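Local coordinates for protein putative c-1-tetrahydrofolate synthase, cytoplasmic (Leishmania major, PDB 4A26) that probably interconverts one-carbon forms of tetrahydrofolate as a homodimeric, NADP-linked methylenetetrahydrofolate dehydrogenase and methenyltetrahydrofolate cyclohydrolase, at residues L22-V26 and L286-L290; L57-A62 and I282-L286. All coordinates share one frame; numbering follows the deposited sequence.

Contact 1: residues L22-V26 and L286-L290; sequences LKDKV and LENTL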
loop_
_atom_site.group_PDB
_atom_site.type_symbol
_atom_site.label_atom_id
_atom_site.label_comp_id
_atom_site.label_asym_id
_atom_site.label_seq_id
_atom_site.Cartn_x
_atom_site.Cartn_y
_atom_site.Cartn_z
ATOM N N LEU A 22 4.847 6.337 -27.546
ATOM C CA LEU A 22 4.097 5.082 -27.573
ATOM C C LEU A 22 3.812 4.648 -29.004
ATOM O O LEU A 22 3.965 3.474 -29.345
ATOM C CB LEU A 22 2.775 5.219 -26.812
ATOM C CG LEU A 22 2.891 5.367 -25.294
ATOM C CD1 LEU A 22 1.597 5.917 -24.716
ATOM C CD2 LEU A 22 3.253 4.036 -24.648
ATOM N N LYS A 23 3.394 5.602 -29.834
ATOM C CA LYS A 23 3.130 5.342 -31.248
ATOM C C LYS A 23 4.338 4.673 -31.896
ATOM O O LYS A 23 4.203 3.636 -32.544
ATOM C CB LYS A 23 2.789 6.648 -31.977
ATOM C CG LYS A 23 2.248 6.474 -33.393
ATOM C CD LYS A 23 2.276 7.792 -34.165
ATOM C CE LYS A 23 1.765 7.611 -35.585
ATOM N NZ LYS A 23 2.227 8.692 -36.507
ATOM N N ASP A 24 5.516 5.263 -31.699
ATOM C CA ASP A 24 6.766 4.719 -32.242
ATOM C C ASP A 24 7.088 3.334 -31.681
ATOM O O ASP A 24 7.443 2.428 -32.435
ATOM C CB ASP A 24 7.937 5.674 -31.972
ATOM C CG ASP A 24 7.902 6.920 -32.849
ATOM O OD1 ASP A 24 6.935 7.097 -33.619
ATOM O OD2 ASP A 24 8.852 7.726 -32.766
ATOM N N LYS A 25 6.964 3.174 -30.365
ATOM C CA LYS A 25 7.224 1.881 -29.717
ATOM C C LYS A 25 6.314 0.784 -30.267
ATOM O O LYS A 25 6.786 -0.289 -30.645
ATOM C CB LYS A 25 7.058 1.983 -28.198
ATOM C CG LYS A 25 8.187 2.730 -27.499
ATOM C CD LYS A 25 7.902 2.889 -26.015
ATOM C CE LYS A 25 8.887 3.839 -25.347
ATOM N NZ LYS A 25 8.544 4.051 -23.909
ATOM N N VAL A 26 5.016 1.069 -30.318
ATOM C CA VAL A 26 4.038 0.149 -30.899
ATOM C C VAL A 26 4.374 -0.202 -32.355
ATOM O O VAL A 26 4.189 -1.341 -32.776
ATOM C CB VAL A 26 2.609 0.734 -30.814
ATOM C CG1 VAL A 26 1.631 -0.077 -31.656
ATOM C CG2 VAL A 26 2.147 0.780 -29.363
ATOM N N LEU A 286 -2.505 4.065 -21.697
ATOM C CA LEU A 286 -1.923 3.454 -22.896
ATOM C C LEU A 286 -0.551 2.845 -22.605
ATOM O O LEU A 286 -0.235 1.763 -23.103
ATOM C CB LEU A 286 -1.819 4.466 -24.038
ATOM C CG LEU A 286 -3.135 4.927 -24.664
ATOM C CD1 LEU A 286 -2.870 5.975 -25.743
ATOM C CD2 LEU A 286 -3.898 3.752 -25.243
ATOM N N GLU A 287 0.252 3.533 -21.796
ATOM C CA GLU A 287 1.573 3.022 -21.419
ATOM C C GLU A 287 1.451 1.740 -20.602
ATOM O O GLU A 287 2.156 0.760 -20.860
ATOM C CB GLU A 287 2.376 4.067 -20.643
ATOM C CG GLU A 287 3.830 3.660 -20.428
ATOM C CD GLU A 287 4.805 4.777 -20.729
ATOM O OE1 GLU A 287 4.723 5.838 -20.070
ATOM O OE2 GLU A 287 5.658 4.591 -21.627
ATOM N N ASN A 288 0.556 1.761 -19.618
ATOM C CA ASN A 288 0.188 0.562 -18.881
ATOM C C ASN A 288 -0.153 -0.576 -19.838
ATOM O O ASN A 288 0.318 -1.695 -19.670
ATOM C CB ASN A 288 -0.999 0.850 -17.948
ATOM C CG ASN A 288 -0.567 1.398 -16.579
ATOM O OD1 ASN A 288 0.570 1.840 -16.397
ATOM N ND2 ASN A 288 -1.488 1.372 -15.617
ATOM N N THR A 289 -0.954 -0.276 -20.857
ATOM C CA THR A 289 -1.394 -1.282 -21.828
ATOM C C THR A 289 -0.273 -1.753 -22.748
ATOM O O THR A 289 -0.308 -2.884 -23.231
ATOM C CB THR A 289 -2.541 -0.755 -22.701
ATOM O OG1 THR A 289 -3.526 -0.131 -21.872
ATOM C CG2 THR A 289 -3.186 -1.893 -23.482
ATOM N N LEU A 290 0.709 -0.889 -23.005
ATOM C CA LEU A 290 1.888 -1.287 -23.776
ATOM C C LEU A 290 2.683 -2.315 -22.976
ATOM O O LEU A 290 2.981 -3.393 -23.479
ATOM C CB LEU A 290 2.774 -0.081 -24.115
ATOM C CG LEU A 290 3.682 -0.177 -25.352
ATOM C CD1 LEU A 290 4.762 0.893 -25.284
ATOM C CD2 LEU A 290 4.316 -1.537 -25.507
#
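Leu22 and Leu290 lead a buried, largely apolar contact between two nearly parallel long helices, 11-32 and 279-297, one near each end of the chain. The short segments run at 19° to each other with their axes 11.1 Å apart, and branched side chains bridge that separation. Leu22 reaches across with both methyl groups. Its CD1 lies 3.8 Å from CB of Leu286, whereas CD2 packs against the backbone of Glu287 and meets CD1 of Leu290 at 3.5 Å, the two leucines passing each other in opposite directions. Leu290 holds its CG on the side away from its own N (chi1 -155°), and its CD1 is thereby shared between Leu22 and the aliphatic shaft of Lys25, whose CD stands 3.8 Å from it. The extended Lys25 chain then brings its ammonium into a long salt bridge with Glu287, 3.7 Å from Lys25 NZ to Glu287 OE2, at the exposed margin. Val26 adds a looser apolar touch on Leu290, and both Leu22 and Val26 also touch Val65. Such pairing of an early helix with the C-terminal one is characteristic of the two-domain dehydrogenase/cyclohydrolase fold, where long helices link the catalytic and NAD(P)-binding domains.

Contact 2: residues L57-A62 and I282-L286; sequences LKHKAA and IAMLL
Ile282 carries CG1 beside its backbone N (chi1 -74°) and continues it in an extended line (chi2 179°), which brings CD1 against Leu57 and close to the backbone N of Lys58 and leaves CG2 to face Ala61. This forked side chain contributes most to a ridges-into-grooves packing between helix 49-64 of the catalytic domain and the C-terminal helix 279-297. The short segments cross at -55° with their axes 9.9 Å apart, an angle close to that expected when ridges of residues four apart interlock. Here the ridge of Ile282 and Leu286 settles into the groove between the Leu57-Ala61 and Lys58-Ala62 ridges.

The contacts follow from that arrangement. Ile282 CG2 comes to 3.5 Å from CB of Ala61, and Ile282 CD1 lies 4.0 Å from CB of Leu57 at the outer margin. One turn on, the two methyl groups of Leu286 divide their work: CD1 packs on Ala61, both at its CB and along its carbonyl group, while CD2 lies beside Ala62. Since both partners on helix 49-64 are alanines, Leu286 can lie directly against that helix's backbone.

Lys58 lies beside Ile282, its CG near CG1 of that residue. Its methylenes, fully extended beyond CG, cross the side chain of Leu285 at about a right angle, so the lysine contributes hydrocarbon here and takes its nitrogen past the interface to a weak hydrogen bond with Gln102. Leu285 also touches Cys147 of helix 147-159, which ties this patch to a third helix. At the lysine crossing itself, CD of Lys58 rests 3.7 Å from CD2 of Leu285.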
loop_
_atom_site.group_PDB
_atom_site.type_symbol
_atom_site.label_atom_id
_atom_site.label_comp_id
_atom_site.label_asym_id
_atom_site.label_seq_id
_atom_site.Cartn_x
_atom_site.Cartn_y
_atom_site.Cartn_z
ATOM N N LEU A 57 -12.909 8.879 -25.864
ATOM C CA LEU A 57 -11.614 9.554 -25.705
ATOM C C LEU A 57 -10.450 8.591 -25.490
ATOM O O LEU A 57 -9.379 8.784 -26.055
ATOM C CB LEU A 57 -11.653 10.546 -24.537
ATOM C CG LEU A 57 -12.366 11.883 -24.741
ATOM C CD1 LEU A 57 -12.310 12.686 -23.448
ATOM C CD2 LEU A 57 -11.758 12.676 -25.893
ATOM N N LYS A 58 -10.652 7.570 -24.662
ATOM C CA LYS A 58 -9.616 6.561 -24.437
ATOM C C LYS A 58 -9.330 5.800 -25.726
ATOM O O LYS A 58 -8.173 5.570 -26.065
ATOM C CB LYS A 58 -10.025 5.576 -23.337
ATOM C CG LYS A 58 -10.085 6.174 -21.940
ATOM C CD LYS A 58 -10.645 5.174 -20.937
ATOM C CE LYS A 58 -10.940 5.831 -19.599
ATOM N NZ LYS A 58 -11.327 4.839 -18.549
ATOM N N HIS A 59 -10.388 5.424 -26.444
ATOM C CA HIS A 59 -10.249 4.635 -27.670
ATOM C C HIS A 59 -9.677 5.440 -28.831
ATOM O O HIS A 59 -9.037 4.874 -29.715
ATOM C CB HIS A 59 -11.586 3.988 -28.067
ATOM C CG HIS A 59 -12.015 2.883 -27.150
ATOM N ND1 HIS A 59 -11.139 1.931 -26.670
ATOM C CD2 HIS A 59 -13.225 2.572 -26.632
ATOM C CE1 HIS A 59 -11.790 1.087 -25.889
ATOM N NE2 HIS A 59 -13.057 1.454 -25.848
ATOM N N LYS A 60 -9.898 6.754 -28.826
ATOM C CA LYS A 60 -9.298 7.635 -29.833
ATOM C C LYS A 60 -7.790 7.744 -29.585
ATOM O O LYS A 60 -6.992 7.615 -30.512
ATOM C CB LYS A 60 -9.965 9.017 -29.828
ATOM C CG LYS A 60 -9.949 9.731 -31.192
ATOM C CD LYS A 60 -11.218 10.576 -31.406
ATOM C CE LYS A 60 -11.417 10.997 -32.869
ATOM N NZ LYS A 60 -10.736 12.282 -33.234
ATOM N N ALA A 61 -7.403 7.955 -28.329
ATOM C CA ALA A 61 -5.991 7.958 -27.949
ATOM C C ALA A 61 -5.319 6.642 -28.345
ATOM O O ALA A 61 -4.202 6.640 -28.861
ATOM C CB ALA A 61 -5.841 8.200 -26.457
ATOM N N ALA A 62 -6.012 5.529 -28.107
ATOM C CA ALA A 62 -5.520 4.206 -28.492
ATOM C C ALA A 62 -5.376 4.064 -30.009
ATOM O O ALA A 62 -4.482 3.369 -30.488
ATOM C CB ALA A 62 -6.441 3.117 -27.945
ATOM N N ILE A 282 -5.018 9.300 -19.417
ATOM C CA ILE A 282 -5.277 8.479 -20.605
ATOM C C ILE A 282 -3.981 8.002 -21.254
ATOM O O ILE A 282 -3.913 6.882 -21.760
ATOM C CB ILE A 282 -6.139 9.235 -21.649
ATOM C CG1 ILE A 282 -7.589 9.322 -21.167
ATOM C CG2 ILE A 282 -6.100 8.543 -23.009
ATOM C CD1 ILE A 282 -8.506 10.057 -22.114
ATOM N N ALA A 283 -2.957 8.851 -21.240
ATOM C CA ALA A 283 -1.642 8.484 -21.774
ATOM C C ALA A 283 -1.033 7.355 -20.949
ATOM O O ALA A 283 -0.529 6.365 -21.492
ATOM C CB ALA A 283 -0.723 9.683 -21.778
ATOM N N MET A 284 -1.095 7.518 -19.630
ATOM C CA MET A 284 -0.656 6.489 -18.689
ATOM C C MET A 284 -1.431 5.174 -18.824
ATOM O O MET A 284 -0.870 4.099 -18.603
ATOM C CB MET A 284 -0.751 7.014 -17.251
ATOM C CG MET A 284 0.561 7.043 -16.494
ATOM S SD MET A 284 1.895 8.076 -17.132
ATOM C CE MET A 284 2.445 7.187 -18.579
ATOM N N LEU A 285 -2.710 5.256 -19.185
ATOM C CA LEU A 285 -3.498 4.054 -19.470
ATOM C C LEU A 285 -2.961 3.318 -20.694
ATOM O O LEU A 285 -2.965 2.091 -20.729
ATOM C CB LEU A 285 -4.976 4.397 -19.672
ATOM C CG LEU A 285 -5.878 3.265 -20.160
ATOM C CD1 LEU A 285 -5.882 2.118 -19.168
ATOM C CD2 LEU A 285 -7.288 3.780 -20.405
ATOM N N LEU A 286 -2.505 4.065 -21.697
ATOM C CA LEU A 286 -1.923 3.454 -22.896
ATOM C C LEU A 286 -0.551 2.845 -22.605
ATOM O O LEU A 286 -0.235 1.763 -23.103
ATOM C CB LEU A 286 -1.819 4.466 -24.038
ATOM C CG LEU A 286 -3.135 4.927 -24.664
ATOM C CD1 LEU A 286 -2.870 5.975 -25.743
ATOM C CD2 LEU A 286 -3.898 3.752 -25.243
#

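How the contacts relate
Contacts 1 and 2 sit on consecutive turns of helix 279-297, with centres about 10 Å apart, and illustrate how one C-terminal helix can serve two partners. Leu286 belongs to both: its CB faces helix 11-32 and its methyl groups face helix 49-64. The two contacts also touch directly, CD1 of Leu22 lying 3.9 Å from the carbonyl O of Ala283. Along the chain, segments 22-26 and 57-62 come early, in the catalytic part of the sequence, and both partners arrive more than 200 residues later, in the NAD(P)-binding part. The chain's last long helix therefore returns to pack on the catalytic part, joining both regions of the fold.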